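Local coordinates for outer surface protein (Borrelia burgdorferi, PDB 5IZT) that is of undetermined function but, as an outer surface protein of the PFam54_60 family related to BbCRASP-1, probably acts at the spirochaete's cell surface, at residues M213-L221 with H280-I288; L301-N312 with F325-L336. All blocks are in the same frame, centred on the assembly; numbering follows the deposited sequence. Where two conformers were deposited one is given.

Contact 1. Residues M213-L221 with H280-I288; sequences MKDSAFELL and HSLIRELMI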
loop_
_atom_site.group_PDB
_atom_site.type_symbol
_atom_site.label_atom_id
_atom_site.label_comp_id
_atom_site.label_asym_id
_atom_site.label_seq_id
_atom_site.Cartn_x
_atom_site.Cartn_y
_atom_site.Cartn_z
ATOM N N MET A 213 -2.824 -1.850 17.594
ATOM C CA MET A 213 -2.825 -0.505 17.041
ATOM C C MET A 213 -4.092 0.285 17.364
ATOM O O MET A 213 -4.121 1.502 17.112
ATOM C CB MET A 213 -2.597 -0.573 15.527
ATOM C CG MET A 213 -1.140 -1.009 15.232
ATOM S SD MET A 213 -0.735 -1.124 13.483
ATOM C CE MET A 213 -1.629 -2.653 13.095
ATOM N N LYS A 214 -5.116 -0.347 17.956
ATOM C CA LYS A 214 -6.287 0.417 18.402
ATOM C C LYS A 214 -5.877 1.520 19.364
ATOM O O LYS A 214 -6.377 2.648 19.283
ATOM C CB LYS A 214 -7.309 -0.487 19.092
ATOM C CG LYS A 214 -8.565 0.286 19.583
ATOM C CD LYS A 214 -9.630 -0.649 20.158
ATOM C CE LYS A 214 -9.315 -1.103 21.592
ATOM N NZ LYS A 214 -9.420 0.000 22.603
ATOM N N ASP A 215 -4.963 1.209 20.280
ATOM C CA ASP A 215 -4.482 2.163 21.267
ATOM C C ASP A 215 -3.098 2.698 20.935
ATOM O O ASP A 215 -2.422 3.219 21.828
ATOM C CB ASP A 215 -4.478 1.544 22.669
ATOM C CG ASP A 215 -5.860 1.149 23.140
ATOM O OD1 ASP A 215 -6.843 1.775 22.700
ATOM O OD2 ASP A 215 -5.962 0.241 23.989
ATOM N N SER A 216 -2.657 2.575 19.674
ATOM C CA SER A 216 -1.393 3.181 19.271
ATOM C C SER A 216 -1.505 3.792 17.879
ATOM O O SER A 216 -2.014 4.908 17.755
ATOM C CB SER A 216 -0.222 2.179 19.368
ATOM O OG SER A 216 -0.270 1.123 18.430
ATOM N N ALA A 217 -1.047 3.097 16.829
ATOM C CA ALA A 217 -0.921 3.737 15.518
ATOM C C ALA A 217 -2.260 4.255 14.989
ATOM O O ALA A 217 -2.334 5.348 14.417
ATOM C CB ALA A 217 -0.291 2.769 14.516
ATOM N N PHE A 218 -3.320 3.460 15.104
ATOM C CA PHE A 218 -4.598 3.909 14.566
ATOM C C PHE A 218 -5.220 4.998 15.424
ATOM O O PHE A 218 -6.041 5.771 14.936
ATOM C CB PHE A 218 -5.558 2.725 14.436
ATOM C CG PHE A 218 -5.116 1.695 13.426
ATOM C CD1 PHE A 218 -4.438 2.088 12.272
ATOM C CD2 PHE A 218 -5.386 0.342 13.616
ATOM C CE1 PHE A 218 -4.038 1.136 11.318
ATOM C CE2 PHE A 218 -4.996 -0.614 12.675
ATOM C CZ PHE A 218 -4.323 -0.210 11.513
ATOM N N GLU A 219 -4.871 5.067 16.704
ATOM C CA GLU A 219 -5.395 6.151 17.526
ATOM C C GLU A 219 -4.854 7.507 17.085
ATOM O O GLU A 219 -5.510 8.539 17.298
ATOM C CB GLU A 219 -5.066 5.902 19.001
ATOM C CG GLU A 219 -5.856 6.786 19.959
ATOM C CD GLU A 219 -5.790 6.289 21.387
ATOM O OE1 GLU A 219 -4.733 5.755 21.769
ATOM O OE2 GLU A 219 -6.793 6.423 22.121
ATOM N N LEU A 220 -3.678 7.529 16.466
ATOM C CA LEU A 220 -2.980 8.769 16.146
ATOM C C LEU A 220 -3.441 9.406 14.842
ATOM O O LEU A 220 -2.933 10.473 14.480
ATOM C CB LEU A 220 -1.466 8.512 16.079
ATOM C CG LEU A 220 -0.862 8.163 17.439
ATOM C CD1 LEU A 220 0.580 7.713 17.222
ATOM C CD2 LEU A 220 -0.934 9.388 18.329
ATOM N N LEU A 221 -4.338 8.769 14.104
ATOM C CA LEU A 221 -4.731 9.266 12.790
ATOM C C LEU A 221 -6.248 9.277 12.653
ATOM O O LEU A 221 -6.955 8.520 13.324
ATOM C CB LEU A 221 -4.117 8.401 11.682
ATOM C CG LEU A 221 -2.599 8.368 11.605
ATOM C CD1 LEU A 221 -2.186 7.253 10.675
ATOM C CD2 LEU A 221 -2.077 9.715 11.091
ATOM N N HIS A 280 5.407 9.735 18.631
ATOM C CA HIS A 280 4.106 9.663 17.969
ATOM C C HIS A 280 4.144 10.221 16.544
ATOM O O HIS A 280 3.471 9.685 15.660
ATOM C CB HIS A 280 3.056 10.378 18.826
ATOM C CG HIS A 280 2.747 9.649 20.094
ATOM N ND1 HIS A 280 1.823 10.091 21.019
ATOM C CD2 HIS A 280 3.256 8.490 20.589
ATOM C CE1 HIS A 280 1.771 9.236 22.027
ATOM N NE2 HIS A 280 2.638 8.261 21.795
ATOM N N SER A 281 4.942 11.260 16.277
ATOM C CA SER A 281 5.009 11.770 14.906
ATOM C C SER A 281 5.626 10.743 13.967
ATOM O O SER A 281 5.226 10.640 12.800
ATOM C CB SER A 281 5.791 13.084 14.861
ATOM O OG SER A 281 5.178 14.068 15.683
ATOM N N LEU A 282 6.608 9.976 14.454
ATOM C CA LEU A 282 7.197 8.923 13.638
ATOM C C LEU A 282 6.164 7.855 13.303
ATOM O O LEU A 282 6.070 7.399 12.162
ATOM C CB LEU A 282 8.382 8.292 14.371
ATOM C CG LEU A 282 8.902 6.971 13.783
ATOM C CD1 LEU A 282 9.456 7.154 12.374
ATOM C CD2 LEU A 282 9.950 6.307 14.710
ATOM N N ILE A 283 5.388 7.436 14.300
ATOM C CA ILE A 283 4.347 6.438 14.076
ATOM C C ILE A 283 3.358 6.926 13.024
ATOM O O ILE A 283 2.962 6.165 12.126
ATOM C CB ILE A 283 3.632 6.107 15.403
ATOM C CG1 ILE A 283 4.586 5.465 16.401
ATOM C CG2 ILE A 283 2.462 5.147 15.164
ATOM C CD1 ILE A 283 3.935 5.298 17.827
ATOM N N ARG A 284 2.945 8.196 13.117
ATOM C CA ARG A 284 2.062 8.773 12.104
ATOM C C ARG A 284 2.681 8.679 10.708
ATOM O O ARG A 284 2.030 8.222 9.760
ATOM C CB ARG A 284 1.741 10.237 12.438
ATOM C CG ARG A 284 0.776 10.432 13.609
ATOM C CD ARG A 284 0.385 11.897 13.820
ATOM N NE ARG A 284 -0.561 12.013 14.931
ATOM C CZ ARG A 284 -0.280 12.575 16.104
ATOM N NH1 ARG A 284 0.921 13.096 16.324
ATOM N NH2 ARG A 284 -1.208 12.634 17.051
ATOM N N GLU A 285 3.932 9.138 10.558
ATOM C CA GLU A 285 4.582 9.093 9.246
ATOM C C GLU A 285 4.677 7.660 8.721
ATOM O O GLU A 285 4.492 7.428 7.520
ATOM C CB GLU A 285 5.978 9.719 9.291
ATOM C CG GLU A 285 6.039 11.215 9.619
ATOM C CD GLU A 285 7.446 11.803 9.400
ATOM O OE1 GLU A 285 8.321 11.657 10.279
ATOM O OE2 GLU A 285 7.687 12.384 8.315
ATOM N N LEU A 286 5.000 6.689 9.586
ATOM C CA LEU A 286 5.104 5.303 9.126
ATOM C C LEU A 286 3.766 4.803 8.610
ATOM O O LEU A 286 3.685 4.231 7.514
ATOM C CB LEU A 286 5.603 4.371 10.241
ATOM C CG LEU A 286 7.051 4.600 10.694
ATOM C CD1 LEU A 286 7.297 3.837 11.989
ATOM C CD2 LEU A 286 8.020 4.157 9.604
ATOM N N MET A 287 2.702 4.996 9.394
ATOM C CA MET A 287 1.401 4.472 8.984
ATOM C C MET A 287 0.861 5.224 7.772
ATOM O O MET A 287 0.276 4.612 6.868
ATOM C CB MET A 287 0.401 4.537 10.142
ATOM C CG MET A 287 -0.980 3.994 9.750
ATOM S SD MET A 287 -0.956 2.271 9.167
ATOM C CE MET A 287 -0.497 1.392 10.669
ATOM N N ILE A 288 1.049 6.546 7.729
ATOM C CA ILE A 288 0.595 7.305 6.563
ATOM C C ILE A 288 1.308 6.815 5.304
ATOM O O ILE A 288 0.704 6.732 4.227
ATOM C CB ILE A 288 0.806 8.818 6.787
ATOM C CG1 ILE A 288 -0.238 9.374 7.755
ATOM C CG2 ILE A 288 0.773 9.587 5.445
ATOM C CD1 ILE A 288 0.040 10.808 8.211
#
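The carbonyl oxygen of Leu220 takes the side-chain N-H of Arg284, with NE 2.9 Å from O and an N-H...O angle of 163°. This bond ties an irregular loop of the all-helical BbCRASP-1-like domain to the first turns of helix 280-316. The oxygen lies in the guanidinium plane, and the NE approaches it on a lone pair, in the plane of the carbonyl. Extended from CG to NE, the Arg284 chain reaches across Leu220 at about a right angle, its CG against Leu220 CB, while Leu220 CD2 lies over one face of the guanidinium group. The other branch of Leu220, CD1, reaches Ile283 CG2 at 3.8 Å and also nears the backbone oxygen of His280. The His280 ring itself stacks on Tyr274, whose carbonyl accepts from NE2. Ala217 lets the backbones approach: its CA and CB both stand 3.7 Å from Ile283 CG2. Helix 243-255 adds Phe252, which touches both Met213 and Met287. In one of two modelled conformers of Met287, bends at chi2 (58°) and chi3 (67°) lay SD and CE beside Phe218 CE1, an oblique Met-aromatic contact with the sulfur 5.2 Å from the Phe218 ring centroid. Leu221 splits its methyls between neighbouring helix residues, CD1 facing Met287 CG and CD2 packing against Ile288 CD1 at 3.7 Å.

Contact 2. Residues L301-N312 with F325-L336; sequences LEEINKKIEIFN and FTMKLKELKSKL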
loop_
_atom_site.group_PDB
_atom_site.type_symbol
_atom_site.label_atom_id
_atom_site.label_comp_id
_atom_site.label_asym_id
_atom_site.label_seq_id
_atom_site.Cartn_x
_atom_site.Cartn_y
_atom_site.Cartn_z
ATOM N N LEU A 301 -4.607 0.778 -10.176
ATOM C CA LEU A 301 -5.145 -0.387 -10.874
ATOM C C LEU A 301 -6.409 -0.025 -11.643
ATOM O O LEU A 301 -6.517 -0.300 -12.842
ATOM C CB LEU A 301 -5.426 -1.515 -9.877
ATOM C CG LEU A 301 -4.209 -2.086 -9.146
ATOM C CD1 LEU A 301 -4.721 -3.069 -8.107
ATOM C CD2 LEU A 301 -3.218 -2.772 -10.105
ATOM N N GLU A 302 -7.352 0.662 -10.991
ATOM C CA GLU A 302 -8.590 1.027 -11.677
ATOM C C GLU A 302 -8.337 2.019 -12.809
ATOM O O GLU A 302 -9.014 1.971 -13.841
ATOM C CB GLU A 302 -9.611 1.586 -10.685
ATOM C CG GLU A 302 -11.027 1.712 -11.260
ATOM C CD GLU A 302 -11.495 0.477 -12.043
ATOM O OE1 GLU A 302 -11.334 -0.668 -11.559
ATOM O OE2 GLU A 302 -12.057 0.666 -13.148
ATOM N N GLU A 303 -7.393 2.944 -12.622
ATOM C CA GLU A 303 -7.084 3.913 -13.669
ATOM C C GLU A 303 -6.515 3.232 -14.912
ATOM O O GLU A 303 -6.886 3.582 -16.040
ATOM C CB GLU A 303 -6.106 4.965 -13.122
ATOM C CG GLU A 303 -5.898 6.174 -14.027
ATOM C CD GLU A 303 -7.139 7.039 -14.176
ATOM O OE1 GLU A 303 -7.916 7.161 -13.204
ATOM O OE2 GLU A 303 -7.328 7.603 -15.277
ATOM N N ILE A 304 -5.622 2.250 -14.729
ATOM C CA ILE A 304 -5.089 1.497 -15.862
ATOM C C ILE A 304 -6.211 0.773 -16.587
ATOM O O ILE A 304 -6.298 0.806 -17.819
ATOM C CB ILE A 304 -4.000 0.512 -15.399
ATOM C CG1 ILE A 304 -2.778 1.269 -14.881
ATOM C CG2 ILE A 304 -3.615 -0.445 -16.536
ATOM C CD1 ILE A 304 -1.737 0.384 -14.205
ATOM N N ASN A 305 -7.083 0.099 -15.829
ATOM C CA ASN A 305 -8.238 -0.581 -16.417
ATOM C C ASN A 305 -9.081 0.380 -17.250
ATOM O O ASN A 305 -9.475 0.062 -18.382
ATOM C CB ASN A 305 -9.082 -1.203 -15.298
ATOM C CG ASN A 305 -9.714 -2.521 -15.690
ATOM O OD1 ASN A 305 -9.257 -3.201 -16.603
ATOM N ND2 ASN A 305 -10.774 -2.894 -14.982
ATOM N N LYS A 306 -9.353 1.579 -16.710
ATOM C CA LYS A 306 -10.149 2.567 -17.448
ATOM C C LYS A 306 -9.447 3.009 -18.729
ATOM O O LYS A 306 -10.092 3.183 -19.775
ATOM C CB LYS A 306 -10.421 3.793 -16.576
ATOM C CG LYS A 306 -11.368 3.571 -15.410
ATOM C CD LYS A 306 -11.779 4.900 -14.767
ATOM C CE LYS A 306 -10.583 5.677 -14.240
ATOM N NZ LYS A 306 -10.949 7.056 -13.802
ATOM N N LYS A 307 -8.133 3.248 -18.655
ATOM C CA LYS A 307 -7.387 3.700 -19.833
ATOM C C LYS A 307 -7.349 2.644 -20.926
ATOM O O LYS A 307 -7.391 2.976 -22.119
ATOM C CB LYS A 307 -5.974 4.114 -19.426
ATOM C CG LYS A 307 -5.973 5.468 -18.704
ATOM C CD LYS A 307 -6.560 6.540 -19.628
ATOM C CE LYS A 307 -6.105 7.944 -19.261
ATOM N NZ LYS A 307 -6.747 8.394 -18.003
ATOM N N ILE A 308 -7.232 1.374 -20.546
ATOM C CA ILE A 308 -7.259 0.297 -21.533
ATOM C C ILE A 308 -8.538 0.360 -22.346
ATOM O O ILE A 308 -8.512 0.251 -23.573
ATOM C CB ILE A 308 -7.109 -1.069 -20.845
ATOM C CG1 ILE A 308 -5.714 -1.223 -20.240
ATOM C CG2 ILE A 308 -7.416 -2.191 -21.828
ATOM C CD1 ILE A 308 -5.581 -2.495 -19.463
ATOM N N GLU A 309 -9.682 0.532 -21.670
ATOM C CA GLU A 309 -10.961 0.571 -22.373
ATOM C C GLU A 309 -11.075 1.804 -23.264
ATOM O O GLU A 309 -11.632 1.724 -24.364
ATOM C CB GLU A 309 -12.111 0.533 -21.363
ATOM N N ILE A 310 -10.568 2.954 -22.803
ATOM C CA ILE A 310 -10.626 4.180 -23.603
ATOM C C ILE A 310 -9.768 4.044 -24.856
ATOM O O ILE A 310 -10.214 4.330 -25.979
ATOM C CB ILE A 310 -10.194 5.383 -22.746
ATOM C CG1 ILE A 310 -11.254 5.684 -21.692
ATOM C CG2 ILE A 310 -9.987 6.628 -23.601
ATOM C CD1 ILE A 310 -10.736 6.613 -20.606
ATOM N N PHE A 311 -8.522 3.600 -24.687
ATOM C CA PHE A 311 -7.648 3.433 -25.848
ATOM C C PHE A 311 -8.216 2.396 -26.795
ATOM O O PHE A 311 -8.082 2.517 -28.017
ATOM C CB PHE A 311 -6.248 3.013 -25.390
ATOM C CG PHE A 311 -5.552 4.050 -24.554
ATOM C CD1 PHE A 311 -5.790 5.400 -24.763
ATOM C CD2 PHE A 311 -4.650 3.675 -23.569
ATOM C CE1 PHE A 311 -5.148 6.356 -24.001
ATOM C CE2 PHE A 311 -4.002 4.626 -22.798
ATOM C CZ PHE A 311 -4.254 5.970 -23.017
ATOM N N ASN A 312 -8.846 1.358 -26.245
ATOM C CA ASN A 312 -9.455 0.322 -27.072
ATOM C C ASN A 312 -10.532 0.910 -27.977
ATOM O O ASN A 312 -10.593 0.597 -29.174
ATOM C CB ASN A 312 -10.033 -0.764 -26.154
ATOM C CG ASN A 312 -10.544 -1.960 -26.905
ATOM O OD1 ASN A 312 -11.725 -2.304 -26.823
ATOM N ND2 ASN A 312 -9.658 -2.612 -27.645
ATOM N N PHE A 325 -1.754 1.809 -30.299
ATOM C CA PHE A 325 -2.368 1.072 -29.200
ATOM C C PHE A 325 -1.339 0.196 -28.493
ATOM O O PHE A 325 -1.267 0.184 -27.261
ATOM C CB PHE A 325 -3.540 0.243 -29.746
ATOM C CG PHE A 325 -4.488 -0.271 -28.681
ATOM C CD1 PHE A 325 -4.394 0.168 -27.363
ATOM C CD2 PHE A 325 -5.464 -1.196 -29.003
ATOM C CE1 PHE A 325 -5.265 -0.314 -26.384
ATOM C CE2 PHE A 325 -6.342 -1.685 -28.035
ATOM C CZ PHE A 325 -6.244 -1.246 -26.716
ATOM N N THR A 326 -0.502 -0.515 -29.261
ATOM C CA THR A 326 0.585 -1.282 -28.659
ATOM C C THR A 326 1.473 -0.410 -27.773
ATOM O O THR A 326 1.784 -0.782 -26.634
ATOM C CB THR A 326 1.416 -1.935 -29.763
ATOM O OG1 THR A 326 0.576 -2.809 -30.506
ATOM C CG2 THR A 326 2.565 -2.724 -29.175
ATOM N N MET A 327 1.895 0.756 -28.281
ATOM C CA MET A 327 2.739 1.644 -27.481
ATOM C C MET A 327 2.049 2.064 -26.187
ATOM O O MET A 327 2.676 2.120 -25.123
ATOM C CB MET A 327 3.121 2.880 -28.303
ATOM C CG MET A 327 3.783 4.005 -27.492
ATOM S SD MET A 327 4.373 5.371 -28.528
ATOM C CE MET A 327 5.719 4.552 -29.382
ATOM N N LYS A 328 0.758 2.369 -26.246
ATOM C CA LYS A 328 0.069 2.766 -25.019
ATOM C C LYS A 328 -0.048 1.596 -24.046
ATOM O O LYS A 328 0.077 1.785 -22.831
ATOM C CB LYS A 328 -1.302 3.356 -25.355
ATOM C CG LYS A 328 -1.205 4.699 -26.102
ATOM C CD LYS A 328 -2.571 5.272 -26.450
ATOM C CE LYS A 328 -2.450 6.430 -27.447
ATOM N NZ LYS A 328 -1.549 7.519 -26.965
ATOM N N LEU A 329 -0.299 0.384 -24.555
ATOM C CA LEU A 329 -0.384 -0.785 -23.675
ATOM C C LEU A 329 0.966 -1.109 -23.038
ATOM O O LEU A 329 1.033 -1.487 -21.858
ATOM C CB LEU A 329 -0.891 -1.998 -24.463
ATOM C CG LEU A 329 -2.368 -1.971 -24.868
ATOM C CD1 LEU A 329 -2.654 -3.107 -25.865
ATOM C CD2 LEU A 329 -3.241 -2.117 -23.632
ATOM N N LYS A 330 2.052 -0.989 -23.810
ATOM C CA LYS A 330 3.387 -1.154 -23.242
ATOM C C LYS A 330 3.638 -0.144 -22.128
ATOM O O LYS A 330 4.179 -0.494 -21.071
ATOM C CB LYS A 330 4.455 -1.011 -24.340
ATOM C CG LYS A 330 4.474 -2.107 -25.402
ATOM C CD LYS A 330 5.676 -1.901 -26.343
ATOM C CE LYS A 330 5.663 -2.825 -27.560
ATOM N NZ LYS A 330 5.406 -4.257 -27.224
ATOM N N GLU A 331 3.228 1.110 -22.337
ATOM C CA GLU A 331 3.420 2.134 -21.309
ATOM C C GLU A 331 2.586 1.840 -20.068
ATOM O O GLU A 331 3.070 1.995 -18.937
ATOM C CB GLU A 331 3.081 3.518 -21.873
ATOM C CG GLU A 331 4.211 4.094 -22.722
ATOM C CD GLU A 331 3.802 5.264 -23.612
ATOM O OE1 GLU A 331 2.717 5.850 -23.393
ATOM O OE2 GLU A 331 4.581 5.593 -24.538
ATOM N N LEU A 332 1.336 1.404 -20.254
ATOM C CA LEU A 332 0.505 1.072 -19.100
ATOM C C LEU A 332 1.093 -0.103 -18.333
ATOM O O LEU A 332 1.064 -0.127 -17.096
ATOM C CB LEU A 332 -0.923 0.762 -19.554
ATOM C CG LEU A 332 -1.745 1.962 -20.064
ATOM C CD1 LEU A 332 -3.091 1.541 -20.647
ATOM C CD2 LEU A 332 -1.967 2.928 -18.914
ATOM N N LYS A 333 1.617 -1.098 -19.052
ATOM C CA LYS A 333 2.250 -2.240 -18.390
ATOM C C LYS A 333 3.512 -1.820 -17.639
ATOM O O LYS A 333 3.791 -2.330 -16.544
ATOM C CB LYS A 333 2.550 -3.332 -19.419
ATOM C CG LYS A 333 3.300 -4.538 -18.862
ATOM C CD LYS A 333 3.341 -5.641 -19.904
ATOM C CE LYS A 333 4.280 -6.775 -19.508
ATOM N NZ LYS A 333 4.516 -7.683 -20.670
ATOM N N SER A 334 4.296 -0.898 -18.206
ATOM C CA SER A 334 5.448 -0.383 -17.470
ATOM C C SER A 334 5.015 0.297 -16.176
ATOM O O SER A 334 5.668 0.144 -15.128
ATOM C CB SER A 334 6.235 0.587 -18.350
ATOM O OG SER A 334 7.262 1.211 -17.610
ATOM N N LYS A 335 3.916 1.060 -16.232
ATOM C CA LYS A 335 3.403 1.734 -15.037
ATOM C C LYS A 335 2.853 0.730 -14.032
ATOM O O LYS A 335 3.010 0.913 -12.818
ATOM C CB LYS A 335 2.323 2.747 -15.422
ATOM C CG LYS A 335 2.798 3.898 -16.306
ATOM C CD LYS A 335 3.947 4.671 -15.690
ATOM C CE LYS A 335 4.447 5.746 -16.649
ATOM N NZ LYS A 335 5.873 6.106 -16.408
ATOM N N LEU A 336 2.208 -0.340 -14.510
ATOM C CA LEU A 336 1.778 -1.400 -13.601
ATOM C C LEU A 336 2.977 -2.035 -12.901
ATOM O O LEU A 336 2.952 -2.239 -11.680
ATOM C CB LEU A 336 0.966 -2.458 -14.351
ATOM C CG LEU A 336 0.570 -3.671 -13.493
ATOM C CD1 LEU A 336 -0.284 -3.262 -12.286
ATOM C CD2 LEU A 336 -0.140 -4.743 -14.292
#
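The Phe311 ring carries the aliphatic chain of Lys328 on one face, with CD 3.5 Å from the ring centroid and nearly on its normal, while Leu332 CD1 meets the edge near the ring plane. This is a CH-pi contact between two antiparallel helices of the hairpin 280-316/322-359, within a predicted coiled coil; the local axes run 10.6 Å apart at 178°. Lys328 NZ lies farther off, so any cation-pi attraction is at most weak. The second ring, Phe325, has the backbone carbonyl of Phe311 over one face, Leu329 CD1 of its own helix over the opposite one, and the end of the Asn312 side chain at its edge. With CG anti to the backbone N (chi1 -164°), Phe325 sends its ring across to the neighbouring helix, where CE1 comes within 3.6 Å of Phe311 CB. Leu332 is a knob in a hole formed by Ile304, Lys307, Ile308 and Phe311; its CD1 is 3.8 Å from Ile308 CG1. Farther along, Leu301 CD2 and Leu336 CD1 meet at 3.7 Å. Helix 179-197 covers Ile304 and Ile308 through Ile191 and Leu187. Glu303 forms salt bridges within its own helix, to Lys306 and Lys307. With no hydrogen bond crossing between the segments, side-chain shape, chiefly the Leu332 knob and the two phenylalanines, probably sets the helices' register.

In the fold
Helix 280-316 serves both contacts, its beginning in contact 1 and a later part in contact 2, with the two centres 35 Å apart on opposite sides of the chain's centre. Both interfaces are largely buried, yet they differ in chemistry. Contact 1 joins residues distant in sequence and fits an irregular loop to a helix; a loop carbonyl accepts a side-chain bond there, and methionine side chains fill part of the interface. Contact 2 joins two long helices through a short connection; both partners satisfy their backbone bonds within their own helices, and no hydrogen bond crosses, with Leu332 as a knob. Helix 366-395 runs from contact 1 to the near end of contact 2.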